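Local coordinates for protein particle-associated lyase (Acinetobacter bacteriophage AP22, PDB 4Y9V) that binds the capsular saccharide of Acinetobacter baumannii and, as the phage's trimeric tailspike lyase, probably degrades the bacterial capsule, at residues A[45-50]-A[60-65]; A[64-69]-A[75-80]. One frame throughout, in Å; residues are numbered along the deposited sequence.

How the contacts relate
Contact 1 (45-50 with 60-65) and contact 2 (64-69 with 75-80) are neighbours near the N-terminal end of the chain, their centres about 6 Å apart. Both use helix 63-71, but V65 works only in contact 1, while L66 and V69 serve contact 2. Contact 1 sets the helix against helix 47-54; contact 2 sets it against strand 77-79, the parallel neighbour of strand 45-46. Every touching residue is buried except Y50, which is partly exposed, and no hydrogen bond crosses either core. Polar chemistry surrounds them: contact 1 has an Asx-turn carboxylate, D61, and two ethanediol sites; in contact 2 the ethanediol bonds are weak, and A45 holds H78.

Contact 1: A[45-50]-A[60-65]; sequences AHLDTY and EDISTV. With EDO (1,2-ethanediol), chain G; EDO (1,2-ethanediol), chain I.
Where I62 and V65 meet L47 and Y50, at the start of helix 63-71, D61 OD1 is gripped by several donors. The hydroxyl S63 OG gives it a proton over 2.7 Å, on the syn side and 18° out of the carboxylate plane. The backbone S63 N, at 3.0 Å from D61 OD1, comes instead from 55° above that plane and closes an Asx turn around I62, the N-cap residue. A third donor, N87 N, lies outside the segments, while S63 OG is also bonded to S88 N; these bonds tie the helix start to the chain beyond strand 83-85.

Across the interface the evidence is purely apolar. V65 CG1 touches both Y50 CB, at 3.6 Å, and L47 CD1, at 3.7 Å, and its approach to the Y50 ring is oblique. The L47 and V65 side chains cross at about a right angle. With CG anti to the backbone N (chi1 -177°), L47 carries its two methyls to different partners: CD1 to V65, and CD2 to I62 CD1 at 4.0 Å. Y50 OH is bonded to D72.

Away from this packing, where H46 and D48 also pack on L43 of a second subunit, H46 ND1 meets O1 of the chain G ethanediol at 2.7 Å, in the ring plane at the edge. D48 OD2 accepts from O1 of the chain I ethanediol at 2.7 Å, and D48 OD1 forms a salt bridge with R82. The chemistry therefore divides: aliphatic packing joins two short N-terminal helices, while the bonds at D61 probably help set where helix 63-71 begins.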
loop_
_atom_site.group_PDB
_atom_site.type_symbol
_atom_site.label_atom_id
_atom_site.label_comp_id
_atom_site.label_asym_id
_atom_site.label_seq_id
_atom_site.Cartn_x
_atom_site.Cartn_y
_atom_site.Cartn_z
ATOM N N ALA A 45 1.220 -7.774 -43.805
ATOM C CA ALA A 45 2.296 -8.728 -43.986
ATOM C C ALA A 45 2.003 -10.003 -43.168
ATOM O O ALA A 45 1.675 -9.939 -41.996
ATOM C CB ALA A 45 3.627 -8.175 -43.573
ATOM N N HIS A 46 2.143 -11.129 -43.828
ATOM C CA HIS A 46 1.982 -12.454 -43.246
ATOM C C HIS A 46 3.218 -13.285 -43.458
ATOM O O HIS A 46 3.774 -13.321 -44.537
ATOM C CB HIS A 46 0.808 -13.174 -43.920
ATOM C CG HIS A 46 -0.539 -12.579 -43.674
ATOM N ND1 HIS A 46 -1.221 -12.870 -42.515
ATOM C CD2 HIS A 46 -1.311 -11.740 -44.389
ATOM C CE1 HIS A 46 -2.382 -12.208 -42.542
ATOM N NE2 HIS A 46 -2.462 -11.523 -43.685
ATOM N N LEU A 47 3.584 -14.080 -42.442
ATOM C CA LEU A 47 4.731 -14.960 -42.586
ATOM C C LEU A 47 4.536 -15.927 -43.753
ATOM O O LEU A 47 5.475 -16.241 -44.471
ATOM C CB LEU A 47 5.002 -15.707 -41.277
ATOM C CG LEU A 47 6.227 -16.597 -41.284
ATOM C CD1 LEU A 47 7.504 -15.776 -41.431
ATOM C CD2 LEU A 47 6.276 -17.439 -40.039
ATOM N N ASP A 48 3.300 -16.415 -43.951
ATOM C CA ASP A 48 3.085 -17.450 -44.963
ATOM C C ASP A 48 3.450 -16.964 -46.372
ATOM O O ASP A 48 3.919 -17.780 -47.177
ATOM C CB ASP A 48 1.637 -17.930 -44.954
ATOM C CG ASP A 48 1.379 -19.047 -43.942
ATOM O OD1 ASP A 48 1.778 -18.891 -42.780
ATOM O OD2 ASP A 48 0.721 -20.026 -44.324
ATOM N N THR A 49 3.220 -15.699 -46.710
ATOM C CA THR A 49 3.601 -15.234 -48.033
ATOM C C THR A 49 5.102 -15.259 -48.207
ATOM O O THR A 49 5.634 -15.605 -49.286
ATOM C CB THR A 49 3.025 -13.829 -48.331
ATOM O OG1 THR A 49 3.539 -12.927 -47.404
ATOM C CG2 THR A 49 1.524 -13.852 -48.421
ATOM N N TYR A 50 5.873 -14.882 -47.178
ATOM C CA TYR A 50 7.289 -14.961 -47.171
ATOM C C TYR A 50 7.806 -16.394 -47.296
ATOM O O TYR A 50 8.768 -16.674 -48.035
ATOM C CB TYR A 50 7.922 -14.309 -45.899
ATOM C CG TYR A 50 8.215 -12.834 -46.086
ATOM C CD1 TYR A 50 7.254 -11.860 -45.891
ATOM C CD2 TYR A 50 9.483 -12.433 -46.432
ATOM C CE1 TYR A 50 7.581 -10.510 -46.072
ATOM C CE2 TYR A 50 9.818 -11.096 -46.611
ATOM C CZ TYR A 50 8.861 -10.149 -46.432
ATOM O OH TYR A 50 9.137 -8.801 -46.605
ATOM N N GLU A 60 10.708 -26.166 -41.697
ATOM C CA GLU A 60 12.146 -25.947 -41.784
ATOM C C GLU A 60 12.556 -24.783 -40.895
ATOM O O GLU A 60 11.723 -24.019 -40.425
ATOM C CB GLU A 60 12.551 -25.671 -43.249
ATOM C CG GLU A 60 12.392 -26.929 -44.105
ATOM C CD GLU A 60 12.635 -26.716 -45.568
ATOM O OE1 GLU A 60 12.380 -25.632 -46.180
ATOM O OE2 GLU A 60 12.892 -27.801 -46.180
ATOM N N ASP A 61 13.862 -24.606 -40.677
ATOM C CA ASP A 61 14.341 -23.419 -39.972
ATOM C C ASP A 61 13.898 -22.160 -40.721
ATOM O O ASP A 61 14.199 -22.010 -41.911
ATOM C CB ASP A 61 15.879 -23.506 -39.894
ATOM C CG ASP A 61 16.574 -22.410 -39.119
ATOM O OD1 ASP A 61 15.908 -21.566 -38.496
ATOM O OD2 ASP A 61 17.829 -22.432 -39.109
ATOM N N ILE A 62 13.208 -21.267 -40.025
ATOM C CA ILE A 62 12.717 -20.043 -40.611
ATOM C C ILE A 62 13.593 -18.830 -40.285
ATOM O O ILE A 62 13.204 -17.711 -40.592
ATOM C CB ILE A 62 11.245 -19.764 -40.237
ATOM C CG1 ILE A 62 11.084 -19.376 -38.762
ATOM C CG2 ILE A 62 10.342 -20.913 -40.651
ATOM C CD1 ILE A 62 9.753 -18.719 -38.446
ATOM N N SER A 63 14.785 -19.061 -39.728
ATOM C CA SER A 63 15.670 -17.933 -39.400
ATOM C C SER A 63 15.893 -16.983 -40.579
ATOM O O SER A 63 15.829 -15.755 -40.406
ATOM C CB SER A 63 17.008 -18.451 -38.939
ATOM O OG SER A 63 16.893 -19.177 -37.712
ATOM N N THR A 64 16.173 -17.519 -41.754
ATOM C CA THR A 64 16.438 -16.646 -42.889
ATOM C C THR A 64 15.198 -15.860 -43.255
ATOM O O THR A 64 15.309 -14.728 -43.810
ATOM C CB THR A 64 16.946 -17.380 -44.140
ATOM O OG1 THR A 64 15.970 -18.304 -44.595
ATOM C CG2 THR A 64 18.292 -18.021 -43.905
ATOM N N VAL A 65 14.014 -16.393 -43.027
ATOM C CA VAL A 65 12.760 -15.741 -43.347
ATOM C C VAL A 65 12.514 -14.586 -42.385
ATOM O O VAL A 65 12.205 -13.480 -42.816
ATOM C CB VAL A 65 11.592 -16.757 -43.354
ATOM C CG1 VAL A 65 10.329 -16.067 -43.803
ATOM C CG2 VAL A 65 11.922 -17.925 -44.264
HETATM C C1 EDO G . -1.799 -15.442 -40.492
HETATM O O1 EDO G . -0.579 -14.958 -40.891
HETATM C C2 EDO G . -2.193 -15.039 -39.048
HETATM O O2 EDO G . -2.495 -13.678 -38.938
HETATM C C1 EDO I . -0.209 -20.255 -47.624
HETATM O O1 EDO I . -0.933 -19.929 -46.486
HETATM C C2 EDO I . -0.130 -21.699 -48.058
HETATM O O2 EDO I . 0.462 -22.501 -46.994
#

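Contact 2: A[64-69]-A[75-80]. With EDO (1,2-ethanediol), chain G; EDO (1,2-ethanediol), chain J.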
loop_
_atom_site.group_PDB
_atom_site.type_symbol
_atom_site.label_atom_id
_atom_site.label_comp_id
_atom_site.label_asym_id
_atom_site.label_seq_id
_atom_site.Cartn_x
_atom_site.Cartn_y
_atom_site.Cartn_z
ATOM N N THR A 64 16.173 -17.519 -41.754
ATOM C CA THR A 64 16.438 -16.646 -42.889
ATOM C C THR A 64 15.198 -15.860 -43.255
ATOM O O THR A 64 15.309 -14.728 -43.810
ATOM C CB THR A 64 16.946 -17.380 -44.140
ATOM O OG1 THR A 64 15.970 -18.304 -44.595
ATOM C CG2 THR A 64 18.292 -18.021 -43.905
ATOM N N VAL A 65 14.014 -16.393 -43.027
ATOM C CA VAL A 65 12.760 -15.741 -43.347
ATOM C C VAL A 65 12.514 -14.586 -42.385
ATOM O O VAL A 65 12.205 -13.480 -42.816
ATOM C CB VAL A 65 11.592 -16.757 -43.354
ATOM C CG1 VAL A 65 10.329 -16.067 -43.803
ATOM C CG2 VAL A 65 11.922 -17.925 -44.264
ATOM N N LEU A 66 12.639 -14.843 -41.073
ATOM C CA LEU A 66 12.508 -13.735 -40.104
ATOM C C LEU A 66 13.519 -12.632 -40.375
ATOM O O LEU A 66 13.199 -11.451 -40.331
ATOM C CB LEU A 66 12.644 -14.263 -38.680
ATOM C CG LEU A 66 11.519 -15.219 -38.229
ATOM C CD1 LEU A 66 11.837 -15.694 -36.824
ATOM C CD2 LEU A 66 10.150 -14.576 -38.246
ATOM N N ASN A 67 14.768 -13.032 -40.673
ATOM C CA ASN A 67 15.784 -12.016 -40.992
ATOM C C ASN A 67 15.397 -11.234 -42.250
ATOM O O ASN A 67 15.627 -10.028 -42.314
ATOM C CB ASN A 67 17.147 -12.653 -41.112
ATOM C CG ASN A 67 17.822 -12.908 -39.764
ATOM O OD1 ASN A 67 17.558 -12.123 -38.815
ATOM N ND2 ASN A 67 18.604 -13.929 -39.630
ATOM N N GLN A 68 14.822 -11.908 -43.277
ATOM C CA GLN A 68 14.452 -11.190 -44.488
ATOM C C GLN A 68 13.287 -10.235 -44.230
ATOM O O GLN A 68 13.288 -9.113 -44.738
ATOM C CB GLN A 68 14.114 -12.173 -45.618
ATOM C CG GLN A 68 13.961 -11.449 -46.939
ATOM C CD GLN A 68 15.291 -10.898 -47.426
ATOM O OE1 GLN A 68 16.327 -11.580 -47.314
ATOM N NE2 GLN A 68 15.283 -9.706 -47.941
ATOM N N VAL A 69 12.292 -10.674 -43.462
ATOM C CA VAL A 69 11.158 -9.798 -43.134
ATOM C C VAL A 69 11.666 -8.516 -42.449
ATOM O O VAL A 69 11.257 -7.422 -42.898
ATOM C CB VAL A 69 10.153 -10.544 -42.224
ATOM C CG1 VAL A 69 9.113 -9.562 -41.694
ATOM C CG2 VAL A 69 9.487 -11.704 -42.940
ATOM N N LYS A 75 6.994 -3.577 -40.893
ATOM C CA LYS A 75 6.764 -3.042 -39.544
ATOM C C LYS A 75 5.702 -3.745 -38.745
ATOM O O LYS A 75 5.520 -3.392 -37.538
ATOM C CB LYS A 75 6.415 -1.559 -39.652
ATOM C CG LYS A 75 7.552 -0.687 -40.174
ATOM C CD LYS A 75 7.278 0.643 -40.728
ATOM C CE LYS A 75 8.620 1.324 -41.069
ATOM N NZ LYS A 75 9.362 0.640 -42.191
ATOM N N LYS A 76 5.029 -4.719 -39.342
ATOM C CA LYS A 76 4.036 -5.467 -38.567
ATOM C C LYS A 76 3.866 -6.782 -39.294
ATOM O O LYS A 76 3.455 -6.812 -40.465
ATOM C CB LYS A 76 2.757 -4.645 -38.494
ATOM C CG LYS A 76 1.685 -5.253 -37.620
ATOM C CD LYS A 76 0.511 -4.307 -37.512
ATOM C CE LYS A 76 -0.614 -4.835 -36.703
ATOM N NZ LYS A 76 -1.683 -3.800 -36.397
ATOM N N LEU A 77 4.160 -7.876 -38.585
ATOM C CA LEU A 77 4.107 -9.199 -39.184
ATOM C C LEU A 77 3.071 -10.069 -38.474
ATOM O O LEU A 77 3.158 -10.266 -37.244
ATOM C CB LEU A 77 5.466 -9.892 -39.088
ATOM C CG LEU A 77 5.537 -11.306 -39.702
ATOM C CD1 LEU A 77 5.402 -11.254 -41.207
ATOM C CD2 LEU A 77 6.798 -12.014 -39.248
ATOM N N HIS A 78 2.138 -10.606 -39.233
ATOM C CA HIS A 78 1.146 -11.568 -38.736
ATOM C C HIS A 78 1.687 -12.975 -38.941
ATOM O O HIS A 78 2.217 -13.286 -40.011
ATOM C CB HIS A 78 -0.176 -11.389 -39.476
ATOM C CG HIS A 78 -0.823 -10.093 -39.204
ATOM N ND1 HIS A 78 -0.485 -8.907 -39.778
ATOM C CD2 HIS A 78 -1.838 -9.856 -38.312
ATOM C CE1 HIS A 78 -1.312 -7.943 -39.199
ATOM N NE2 HIS A 78 -2.118 -8.534 -38.349
ATOM N N VAL A 79 1.546 -13.818 -37.927
ATOM C CA VAL A 79 2.070 -15.190 -37.947
ATOM C C VAL A 79 0.967 -16.185 -37.619
ATOM O O VAL A 79 0.325 -16.086 -36.560
ATOM C CB VAL A 79 3.266 -15.346 -37.003
ATOM C CG1 VAL A 79 3.807 -16.761 -37.048
ATOM C CG2 VAL A 79 4.351 -14.330 -37.325
ATOM N N LYS A 80 0.783 -17.160 -38.501
ATOM C CA LYS A 80 -0.138 -18.263 -38.313
ATOM C C LYS A 80 0.376 -19.217 -37.282
ATOM O O LYS A 80 1.577 -19.525 -37.175
ATOM C CB LYS A 80 -0.294 -18.983 -39.656
ATOM C CG LYS A 80 -1.221 -20.176 -39.667
ATOM C CD LYS A 80 -1.461 -20.767 -41.065
ATOM C CE LYS A 80 -2.241 -22.037 -41.052
ATOM N NZ LYS A 80 -3.670 -21.807 -40.667
HETATM C C1 EDO G . -1.799 -15.442 -40.492
HETATM O O1 EDO G . -0.579 -14.958 -40.891
HETATM C C2 EDO G . -2.193 -15.039 -39.048
HETATM O O2 EDO G . -2.495 -13.678 -38.938
HETATM C C1 EDO J . 3.170 -4.454 -42.958
HETATM O O1 EDO J . 3.805 -3.631 -41.970
HETATM C C2 EDO J . 3.558 -4.039 -44.342
HETATM O O2 EDO J . 4.932 -4.252 -44.590
#
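V69 and L77 meet with their side chains crossed at about a right angle, and this crossing carries most of the contact between helix 63-71 and strand 77-79. Both CB atoms point toward the opposing segment, and the two CA atoms are 8.1 Å apart, the nearest pair of the two segments. V69 presents a single methyl, CG1, to the fork of L77: it lies 4.1 Å from L77 CD1 and 4.2 Å from L77 CD2, so CG1 sits nearly equidistant from the two methyls. The fork stands here because L77 CG is anti to its own backbone nitrogen (chi1 -180°), which extends the side chain from the strand to the helix.

L66 joins from one turn earlier. Its CB leaves the helix across the direction of the strand rather than at it, yet the branch reaches back until L66 CD2 is 4.3 Å from L77 CD2. L77 is thus met by two helix residues three apart, and V69 also packs on Y50 and V74.

The adjacent H78 takes no part in this packing. Its ND1 is bonded to A45 O, and its ring meets that of H46 with the planes at about 45°. The chain G ethanediol, whose O1 has H46 ND1 as its main partner, adds a weak bond of 3.4 Å from O1 to H78 O. Backbone bonds from L77 to E97 and V99 continue the N-terminal four-stranded parallel sheet, away from the saccharide pocket; K76 packs on V99 of the third subunit. Between the two segments the seat is consequently apolar, without hydrogen bonds, and the strand's backbone pairs with its sheet neighbours.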